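Local coordinates for capsular polysaccharide export system protein KpsC (Thermosulfurimonas dismutans, PDB 6MGD) that transfers Kdo in beta-2,7 linkage, a step in building the conserved glycolipid anchor of Gram-negative bacterial capsules, at residues Y260-Y265 / P276-N281; F170-I175 / H240-L245; Y268-D273 / N281-L286. All blocks are in the same frame, centred on the assembly; numbering follows the deposited sequence.

Contact 1 (Y260-Y265 / P276-N281)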
loop_
_atom_site.group_PDB
_atom_site.type_symbol
_atom_site.label_atom_id
_atom_site.label_comp_id
_atom_site.label_asym_id
_atom_site.label_seq_id
_atom_site.Cartn_x
_atom_site.Cartn_y
_atom_site.Cartn_z
ATOM N N TYR A 260 0.561 4.781 -13.608
ATOM C CA TYR A 260 1.021 4.015 -14.756
ATOM C C TYR A 260 0.924 2.513 -14.536
ATOM O O TYR A 260 1.167 1.747 -15.475
ATOM C CB TYR A 260 2.462 4.406 -15.109
ATOM C CG TYR A 260 2.584 5.813 -15.657
ATOM C CD1 TYR A 260 2.488 6.917 -14.818
ATOM C CD2 TYR A 260 2.792 6.038 -17.014
ATOM C CE1 TYR A 260 2.591 8.201 -15.312
ATOM C CE2 TYR A 260 2.901 7.322 -17.517
ATOM C CZ TYR A 260 2.800 8.401 -16.659
ATOM O OH TYR A 260 2.906 9.685 -17.145
ATOM N N GLY A 261 0.584 2.081 -13.325
ATOM C CA GLY A 261 0.264 0.698 -13.038
ATOM C C GLY A 261 -1.141 0.589 -12.480
ATOM O O GLY A 261 -2.023 1.356 -12.879
ATOM N N HIS A 262 -1.368 -0.339 -11.551
ATOM C CA HIS A 262 -2.683 -0.540 -10.940
ATOM C C HIS A 262 -2.545 -0.688 -9.429
ATOM O O HIS A 262 -2.757 -1.776 -8.878
ATOM C CB HIS A 262 -3.385 -1.760 -11.533
ATOM C CG HIS A 262 -3.864 -1.564 -12.937
ATOM N ND1 HIS A 262 -3.959 -2.600 -13.842
ATOM C CD2 HIS A 262 -4.288 -0.455 -13.588
ATOM C CE1 HIS A 262 -4.412 -2.135 -14.992
ATOM N NE2 HIS A 262 -4.619 -0.837 -14.865
ATOM N N PRO A 263 -2.204 0.391 -8.725
ATOM C CA PRO A 263 -2.154 0.329 -7.261
ATOM C C PRO A 263 -3.552 0.194 -6.681
ATOM O O PRO A 263 -4.563 0.256 -7.389
ATOM C CB PRO A 263 -1.509 1.660 -6.866
ATOM C CG PRO A 263 -1.836 2.576 -7.993
ATOM C CD PRO A 263 -1.823 1.722 -9.234
ATOM N N PHE A 264 -3.603 0.022 -5.356
ATOM C CA PHE A 264 -4.874 -0.231 -4.686
ATOM C C PHE A 264 -5.832 0.947 -4.796
ATOM O O PHE A 264 -7.046 0.754 -4.675
ATOM C CB PHE A 264 -4.634 -0.591 -3.213
ATOM C CG PHE A 264 -4.308 0.588 -2.325
ATOM C CD1 PHE A 264 -2.993 0.953 -2.088
ATOM C CD2 PHE A 264 -5.318 1.310 -1.700
ATOM C CE1 PHE A 264 -2.691 2.028 -1.261
ATOM C CE2 PHE A 264 -5.024 2.388 -0.878
ATOM C CZ PHE A 264 -3.710 2.746 -0.655
ATOM N N TYR A 265 -5.319 2.155 -5.020
ATOM C CA TYR A 265 -6.147 3.346 -5.132
ATOM C C TYR A 265 -6.483 3.700 -6.575
ATOM O O TYR A 265 -7.124 4.727 -6.811
ATOM C CB TYR A 265 -5.460 4.537 -4.445
ATOM C CG TYR A 265 -4.010 4.737 -4.837
ATOM C CD1 TYR A 265 -2.990 4.080 -4.159
ATOM C CD2 TYR A 265 -3.662 5.584 -5.882
ATOM C CE1 TYR A 265 -1.666 4.257 -4.512
ATOM C CE2 TYR A 265 -2.341 5.766 -6.242
ATOM C CZ TYR A 265 -1.347 5.101 -5.554
ATOM O OH TYR A 265 -0.030 5.277 -5.908
ATOM N N PRO A 276 -6.241 1.124 -18.137
ATOM C CA PRO A 276 -7.469 0.937 -17.356
ATOM C C PRO A 276 -7.413 -0.334 -16.526
ATOM O O PRO A 276 -6.826 -1.342 -16.928
ATOM C CB PRO A 276 -8.567 0.847 -18.426
ATOM C CG PRO A 276 -7.929 1.321 -19.706
ATOM C CD PRO A 276 -6.477 0.998 -19.584
ATOM N N HIS A 277 -8.037 -0.278 -15.353
ATOM C CA HIS A 277 -8.086 -1.467 -14.511
ATOM C C HIS A 277 -9.156 -2.420 -15.032
ATOM O O HIS A 277 -10.306 -2.010 -15.221
ATOM C CB HIS A 277 -8.367 -1.108 -13.056
ATOM C CG HIS A 277 -8.058 -2.218 -12.100
ATOM N ND1 HIS A 277 -8.861 -3.329 -11.965
ATOM C CD2 HIS A 277 -7.019 -2.397 -11.250
ATOM C CE1 HIS A 277 -8.337 -4.142 -11.064
ATOM N NE2 HIS A 277 -7.218 -3.600 -10.617
ATOM N N PRO A 278 -8.820 -3.692 -15.266
ATOM C CA PRO A 278 -9.778 -4.612 -15.902
ATOM C C PRO A 278 -10.956 -4.997 -15.024
ATOM O O PRO A 278 -11.866 -5.677 -15.518
ATOM C CB PRO A 278 -8.921 -5.847 -16.225
ATOM C CG PRO A 278 -7.491 -5.399 -16.082
ATOM C CD PRO A 278 -7.502 -4.314 -15.062
ATOM N N ARG A 279 -10.979 -4.599 -13.752
ATOM C CA ARG A 279 -11.974 -5.108 -12.821
ATOM C C ARG A 279 -12.646 -4.045 -11.963
ATOM O O ARG A 279 -13.434 -4.401 -11.081
ATOM C CB ARG A 279 -11.340 -6.155 -11.891
ATOM C CG ARG A 279 -10.837 -7.408 -12.591
ATOM C CD ARG A 279 -10.131 -8.341 -11.616
ATOM N NE ARG A 279 -10.920 -8.557 -10.407
ATOM C CZ ARG A 279 -10.641 -8.014 -9.225
ATOM N NH1 ARG A 279 -11.418 -8.257 -8.180
ATOM N NH2 ARG A 279 -9.580 -7.229 -9.090
ATOM N N ARG A 280 -12.369 -2.762 -12.185
ATOM C CA ARG A 280 -12.894 -1.699 -11.337
ATOM C C ARG A 280 -13.711 -0.728 -12.179
ATOM O O ARG A 280 -13.194 -0.142 -13.135
ATOM C CB ARG A 280 -11.760 -0.971 -10.613
ATOM C CG ARG A 280 -10.982 -1.869 -9.663
ATOM C CD ARG A 280 -9.830 -1.138 -8.998
ATOM N NE ARG A 280 -8.879 -2.070 -8.395
ATOM C CZ ARG A 280 -7.714 -1.713 -7.865
ATOM N NH1 ARG A 280 -7.346 -0.437 -7.857
ATOM N NH2 ARG A 280 -6.911 -2.632 -7.344
ATOM N N ASN A 281 -14.986 -0.561 -11.815
ATOM C CA ASN A 281 -15.890 0.362 -12.486
ATOM C C ASN A 281 -16.376 1.496 -11.598
ATOM O O ASN A 281 -16.906 2.481 -12.123
ATOM C CB ASN A 281 -17.123 -0.384 -13.023
ATOM C CG ASN A 281 -16.759 -1.590 -13.860
ATOM O OD1 ASN A 281 -16.392 -2.639 -13.330
ATOM N ND2 ASN A 281 -16.873 -1.454 -15.177
#
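His262 presents the face of its ring to His277, and this is the tight part of the contact. CA of His277 stands over the imidazole, 3.9 Å from the ring centroid, in a CH-pi contact. The edge of the His277 ring also turns toward the His262 face, planes at 52°, with CD2 of His277 3.7 Å from CG of His262. With CG anti to the carbonyl carbon (chi1 -72°), the His262 ring leans toward 276-281, and NE2 is hydrogen-bonded to O of Tyr275, the residue just before that segment. Histidine suits the spot, being both a flat surface and a polar partner. Next to the ring pair, Arg280, extended from CG to NE, lays a guanidinium face near CD2 of His277. Its NH1 donates to O of Pro263 at 2.9 Å, in the carbonyl plane, and also bonds O of Ala266, so one nitrogen serves two loop carbonyls. On the looser side Pro276 and Pro278 are exposed and add little, CD of Pro278 meeting CE1 of His262 at 3.8 Å. Both segments are loops leaving the C-terminal ends of parallel strands, the rim where Rossmann-like domains of GT-B glycosyltransferases typically bind their nucleotide donor.

Contact 2 (F170-I175 / H240-L245)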
loop_
_atom_site.group_PDB
_atom_site.type_symbol
_atom_site.label_atom_id
_atom_site.label_comp_id
_atom_site.label_asym_id
_atom_site.label_seq_id
_atom_site.Cartn_x
_atom_site.Cartn_y
_atom_site.Cartn_z
ATOM N N PHE A 170 2.703 -7.934 -9.283
ATOM C CA PHE A 170 1.280 -8.245 -9.339
ATOM C C PHE A 170 0.398 -7.011 -9.480
ATOM O O PHE A 170 -0.829 -7.149 -9.528
ATOM C CB PHE A 170 0.860 -9.028 -8.091
ATOM C CG PHE A 170 1.618 -10.305 -7.892
ATOM C CD1 PHE A 170 2.765 -10.333 -7.114
ATOM C CD2 PHE A 170 1.182 -11.481 -8.477
ATOM C CE1 PHE A 170 3.464 -11.511 -6.929
ATOM C CE2 PHE A 170 1.877 -12.663 -8.295
ATOM C CZ PHE A 170 3.019 -12.678 -7.519
ATOM N N GLY A 171 0.979 -5.817 -9.548
ATOM C CA GLY A 171 0.171 -4.616 -9.609
ATOM C C GLY A 171 0.400 -3.763 -10.838
ATOM O O GLY A 171 -0.369 -2.834 -11.096
ATOM N N SER A 172 1.446 -4.058 -11.606
ATOM C CA SER A 172 1.741 -3.290 -12.809
ATOM C C SER A 172 1.586 -4.178 -14.034
ATOM O O SER A 172 2.384 -5.110 -14.218
ATOM C CB SER A 172 3.152 -2.704 -12.747
ATOM O OG SER A 172 3.398 -1.863 -13.861
ATOM N N PRO A 173 0.596 -3.933 -14.895
ATOM C CA PRO A 173 0.344 -4.868 -16.004
ATOM C C PRO A 173 1.349 -4.776 -17.139
ATOM O O PRO A 173 1.434 -5.721 -17.933
ATOM C CB PRO A 173 -1.061 -4.473 -16.478
ATOM C CG PRO A 173 -1.167 -3.023 -16.132
ATOM C CD PRO A 173 -0.395 -2.844 -14.846
ATOM N N TYR A 174 2.109 -3.685 -17.249
ATOM C CA TYR A 174 2.953 -3.485 -18.423
ATOM C C TYR A 174 4.330 -2.941 -18.062
ATOM O O TYR A 174 5.350 -3.550 -18.403
ATOM C CB TYR A 174 2.254 -2.548 -19.409
ATOM C CG TYR A 174 2.959 -2.395 -20.736
ATOM C CD1 TYR A 174 3.101 -3.474 -21.598
ATOM C CD2 TYR A 174 3.463 -1.164 -21.139
ATOM C CE1 TYR A 174 3.738 -3.339 -22.817
ATOM C CE2 TYR A 174 4.100 -1.018 -22.356
ATOM C CZ TYR A 174 4.235 -2.110 -23.192
ATOM O OH TYR A 174 4.869 -1.967 -24.406
ATOM N N ILE A 175 4.371 -1.797 -17.381
ATOM C CA ILE A 175 5.635 -1.163 -17.020
ATOM C C ILE A 175 6.207 -1.861 -15.793
ATOM O O ILE A 175 5.502 -2.074 -14.801
ATOM C CB ILE A 175 5.435 0.340 -16.767
ATOM C CG1 ILE A 175 4.865 1.018 -18.016
ATOM C CG2 ILE A 175 6.745 0.996 -16.349
ATOM C CD1 ILE A 175 4.547 2.485 -17.819
ATOM N N HIS A 240 3.194 11.439 -10.710
ATOM C CA HIS A 240 3.098 10.319 -11.642
ATOM C C HIS A 240 3.852 9.126 -11.069
ATOM O O HIS A 240 5.074 9.183 -10.898
ATOM C CB HIS A 240 3.642 10.699 -13.021
ATOM C CG HIS A 240 2.805 11.714 -13.740
ATOM N ND1 HIS A 240 2.594 11.676 -15.101
ATOM C CD2 HIS A 240 2.130 12.797 -13.285
ATOM C CE1 HIS A 240 1.824 12.690 -15.453
ATOM N NE2 HIS A 240 1.527 13.385 -14.371
ATOM N N VAL A 241 3.122 8.045 -10.784
ATOM C CA VAL A 241 3.666 6.883 -10.095
ATOM C C VAL A 241 3.388 5.629 -10.915
ATOM O O VAL A 241 2.671 5.652 -11.916
ATOM C CB VAL A 241 3.084 6.724 -8.674
ATOM C CG1 VAL A 241 3.194 8.028 -7.902
ATOM C CG2 VAL A 241 1.636 6.261 -8.745
ATOM N N LEU A 242 3.975 4.519 -10.467
ATOM C CA LEU A 242 3.648 3.200 -10.994
ATOM C C LEU A 242 2.658 2.522 -10.051
ATOM O O LEU A 242 1.449 2.535 -10.302
ATOM C CB LEU A 242 4.916 2.359 -11.174
ATOM C CG LEU A 242 4.818 1.075 -12.010
ATOM C CD1 LEU A 242 4.262 1.365 -13.398
ATOM C CD2 LEU A 242 6.178 0.391 -12.113
ATOM N N THR A 243 3.155 1.938 -8.954
ATOM C CA THR A 243 2.295 1.369 -7.920
ATOM C C THR A 243 2.662 1.879 -6.530
ATOM O O THR A 243 2.333 1.229 -5.532
ATOM C CB THR A 243 2.346 -0.162 -7.924
ATOM O OG1 THR A 243 3.662 -0.597 -7.561
ATOM C CG2 THR A 243 1.979 -0.719 -9.292
ATOM N N SER A 244 3.329 3.026 -6.438
ATOM C CA SER A 244 3.874 3.473 -5.164
ATOM C C SER A 244 2.773 3.922 -4.210
ATOM O O SER A 244 1.819 4.597 -4.607
ATOM C CB SER A 244 4.865 4.614 -5.383
ATOM O OG SER A 244 5.532 4.941 -4.178
ATOM N N LEU A 245 2.915 3.537 -2.939
ATOM C CA LEU A 245 2.069 4.084 -1.885
ATOM C C LEU A 245 2.198 5.601 -1.794
ATOM O O LEU A 245 1.287 6.269 -1.293
ATOM C CB LEU A 245 2.432 3.437 -0.546
ATOM C CG LEU A 245 1.596 3.769 0.689
ATOM C CD1 LEU A 245 0.154 3.331 0.490
ATOM C CD2 LEU A 245 2.200 3.111 1.925
#
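Leu242 and Ile175 supply the apolar part of this buried contact. CD1 of Leu242 lies 3.7 Å from CB of Ile175 and is also close to its CG2 methyl, the two branched chains crossing at a slant. Leu242 has CG anti to its own N (chi1 -166°), which carries both methyls toward 170-175. Nearby, CB of Ser172 lies 4.2 Å from CG2 of Thr243.

A second group of contacts sets carbon against polar atoms. CD2 of Leu242 comes to 3.7 Å from O of Ile175, and OG of Ser172 rests 3.4 Å from CD1 of Leu242; a small serine lets the loop come close here. The methyl of Thr243 meets the backbone of Gly171, CG2 lying 3.6 Å from O of that residue. A CB on Gly171 would point toward this methyl and probably crowd it, so glycine fits.

Hydrogen bonds tie both segments to other parts of the chain. Thr243 divides its two branches: CG2 packs on the loop, while OG1 pairs with OG of Ser167. Its backbone N is held by OE1 of Gln161, and Gly171 bonds the backbone of His262.

The loop 170-175 links helices 166-169 and 178-188 and sits over the end of strand 238-241, a strand flanked by 155-159 and 257-259. Helix 178-188 closes the side, Leu181 touching Leu242, and Glu180 and Ser184 touching Ile175.

Contact 3 (Y268-D273 / N281-L286)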
loop_
_atom_site.group_PDB
_atom_site.type_symbol
_atom_site.label_atom_id
_atom_site.label_comp_id
_atom_site.label_asym_id
_atom_site.label_seq_id
_atom_site.Cartn_x
_atom_site.Cartn_y
_atom_site.Cartn_z
ATOM N N TYR A 268 -10.598 3.883 -9.407
ATOM C CA TYR A 268 -11.756 4.457 -8.731
ATOM C C TYR A 268 -12.025 5.901 -9.143
ATOM O O TYR A 268 -12.788 6.599 -8.467
ATOM C CB TYR A 268 -11.583 4.364 -7.215
ATOM C CG TYR A 268 -11.431 2.951 -6.699
ATOM C CD1 TYR A 268 -12.498 2.062 -6.731
ATOM C CD2 TYR A 268 -10.225 2.509 -6.171
ATOM C CE1 TYR A 268 -12.365 0.770 -6.258
ATOM C CE2 TYR A 268 -10.082 1.219 -5.696
ATOM C CZ TYR A 268 -11.156 0.353 -5.741
ATOM O OH TYR A 268 -11.023 -0.933 -5.269
ATOM N N GLY A 269 -11.413 6.365 -10.232
ATOM C CA GLY A 269 -11.666 7.691 -10.751
ATOM C C GLY A 269 -11.009 8.825 -9.998
ATOM O O GLY A 269 -11.083 9.972 -10.458
ATOM N N LEU A 270 -10.384 8.557 -8.851
ATOM C CA LEU A 270 -9.624 9.586 -8.155
ATOM C C LEU A 270 -8.289 9.867 -8.826
ATOM O O LEU A 270 -7.707 10.935 -8.607
ATOM C CB LEU A 270 -9.398 9.181 -6.697
ATOM C CG LEU A 270 -10.656 9.091 -5.834
ATOM C CD1 LEU A 270 -10.330 8.535 -4.455
ATOM C CD2 LEU A 270 -11.320 10.455 -5.725
ATOM N N THR A 271 -7.797 8.936 -9.637
ATOM C CA THR A 271 -6.551 9.092 -10.367
ATOM C C THR A 271 -6.808 8.898 -11.855
ATOM O O THR A 271 -7.643 8.081 -12.256
ATOM C CB THR A 271 -5.498 8.082 -9.899
ATOM O OG1 THR A 271 -5.873 6.769 -10.335
ATOM C CG2 THR A 271 -5.392 8.081 -8.385
ATOM N N THR A 272 -6.086 9.660 -12.671
ATOM C CA THR A 272 -6.091 9.448 -14.113
ATOM C C THR A 272 -5.171 8.273 -14.418
ATOM O O THR A 272 -3.946 8.382 -14.299
ATOM C CB THR A 272 -5.655 10.712 -14.850
ATOM O OG1 THR A 272 -4.442 11.212 -14.273
ATOM C CG2 THR A 272 -6.737 11.781 -14.758
ATOM N N ASP A 273 -5.760 7.142 -14.793
ATOM C CA ASP A 273 -5.017 5.903 -14.971
ATOM C C ASP A 273 -4.595 5.749 -16.426
ATOM O O ASP A 273 -5.423 5.865 -17.336
ATOM C CB ASP A 273 -5.861 4.709 -14.528
ATOM C CG ASP A 273 -6.356 4.849 -13.098
ATOM O OD1 ASP A 273 -5.660 5.500 -12.288
ATOM O OD2 ASP A 273 -7.440 4.312 -12.784
ATOM N N ASN A 281 -14.986 -0.561 -11.815
ATOM C CA ASN A 281 -15.890 0.362 -12.486
ATOM C C ASN A 281 -16.376 1.496 -11.598
ATOM O O ASN A 281 -16.906 2.481 -12.123
ATOM C CB ASN A 281 -17.123 -0.384 -13.023
ATOM C CG ASN A 281 -16.759 -1.590 -13.860
ATOM O OD1 ASN A 281 -16.392 -2.639 -13.330
ATOM N ND2 ASN A 281 -16.873 -1.454 -15.177
ATOM N N ILE A 282 -16.207 1.389 -10.287
ATOM C CA ILE A 282 -16.833 2.302 -9.339
ATOM C C ILE A 282 -16.042 3.599 -9.265
ATOM O O ILE A 282 -14.804 3.598 -9.283
ATOM C CB ILE A 282 -16.946 1.631 -7.957
ATOM C CG1 ILE A 282 -17.521 0.217 -8.102
ATOM C CG2 ILE A 282 -17.806 2.462 -7.019
ATOM C CD1 ILE A 282 -18.893 0.171 -8.754
ATOM N N LYS A 283 -16.762 4.716 -9.192
ATOM C CA LYS A 283 -16.175 6.031 -8.965
ATOM C C LYS A 283 -16.354 6.390 -7.494
ATOM O O LYS A 283 -17.485 6.478 -7.007
ATOM C CB LYS A 283 -16.825 7.082 -9.866
ATOM C CG LYS A 283 -16.367 8.510 -9.608
ATOM C CD LYS A 283 -14.917 8.701 -10.008
ATOM C CE LYS A 283 -14.446 10.123 -9.752
ATOM N NZ LYS A 283 -14.518 10.486 -8.309
ATOM N N LEU A 284 -15.242 6.584 -6.788
ATOM C CA LEU A 284 -15.257 6.841 -5.356
ATOM C C LEU A 284 -14.812 8.266 -5.052
ATOM O O LEU A 284 -14.174 8.934 -5.870
ATOM C CB LEU A 284 -14.351 5.854 -4.612
ATOM C CG LEU A 284 -14.775 4.385 -4.553
ATOM C CD1 LEU A 284 -13.730 3.570 -3.811
ATOM C CD2 LEU A 284 -16.134 4.243 -3.891
ATOM N N SER A 285 -15.161 8.723 -3.855
ATOM C CA SER A 285 -14.646 9.973 -3.319
ATOM C C SER A 285 -13.458 9.682 -2.410
ATOM O O SER A 285 -13.235 8.549 -1.980
ATOM C CB SER A 285 -15.735 10.734 -2.557
ATOM O OG SER A 285 -15.991 10.134 -1.300
ATOM N N LEU A 286 -12.684 10.731 -2.121
ATOM C CA LEU A 286 -11.505 10.558 -1.277
ATOM C C LEU A 286 -11.875 10.031 0.104
ATOM O O LEU A 286 -11.106 9.270 0.703
ATOM C CB LEU A 286 -10.744 11.879 -1.160
ATOM C CG LEU A 286 -9.391 11.815 -0.446
ATOM C CD1 LEU A 286 -8.444 10.881 -1.179
ATOM C CD2 LEU A 286 -8.779 13.202 -0.304
#
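O of Tyr268 receives the backbone N of Leu284 at 3.0 Å in a nearly straight bond (170° at the hydrogen), and CA of Lys283 adds a weaker CA-H...O contact to the same oxygen. In return, CA of Tyr268 approaches O of Ile282 at 3.2 Å, so the two backbones are zipped closely together. Side by side and pointing the same way, Tyr268 and Leu284 pack with CD1 of the leucine over the tyrosine ring face, 3.9 Å from its centroid, a CH-pi contact. Gly269, at positive phi, lets the bent Lys283 chain pass: CE lies 3.4 Å from O of Gly269, and NZ curls back to O of Leu284 at 2.9 Å, above the carbonyl plane. Leu270 ends the contact, CD2 against O of Leu284 at 3.2 Å and CD1 facing CD1 of Leu286. An alanine here, ending at CB, would probably leave a gap beside Leu286 and Leu251. Leu251 of helix 246-253 touches Leu270 and Leu286, while Leu110 of helix 105-112 touches Tyr268 and Leu284. Ser285 N-caps helix 286-296. The segment 268-273 ends in strand 272-273, at the edge of the parallel sheet within this chain.

How the contacts relate
Contact 2 comes first along the chain, its segments 65 residues apart; contacts 1 and 3 follow and interlock, their segments alternating as 260-265, 268-273, 276-281 and 281-286, with Asn281 shared. Contact 1 is the middle one, its centre about 9 Å from each of the others, whereas the centres of contacts 2 and 3 lie about 16 Å apart. It touches contact 2 through the His262 backbone and the Tyr265 hydroxyl, and contact 3 through Arg280 against the Tyr268 ring. All three group around strands 238-241, 257-259 and 272-273, consecutive in the parallel sheet, probably the core of the nucleotide-binding half of a GT-B fold; their loops also meet helices 105-112, 178-188 and 246-253.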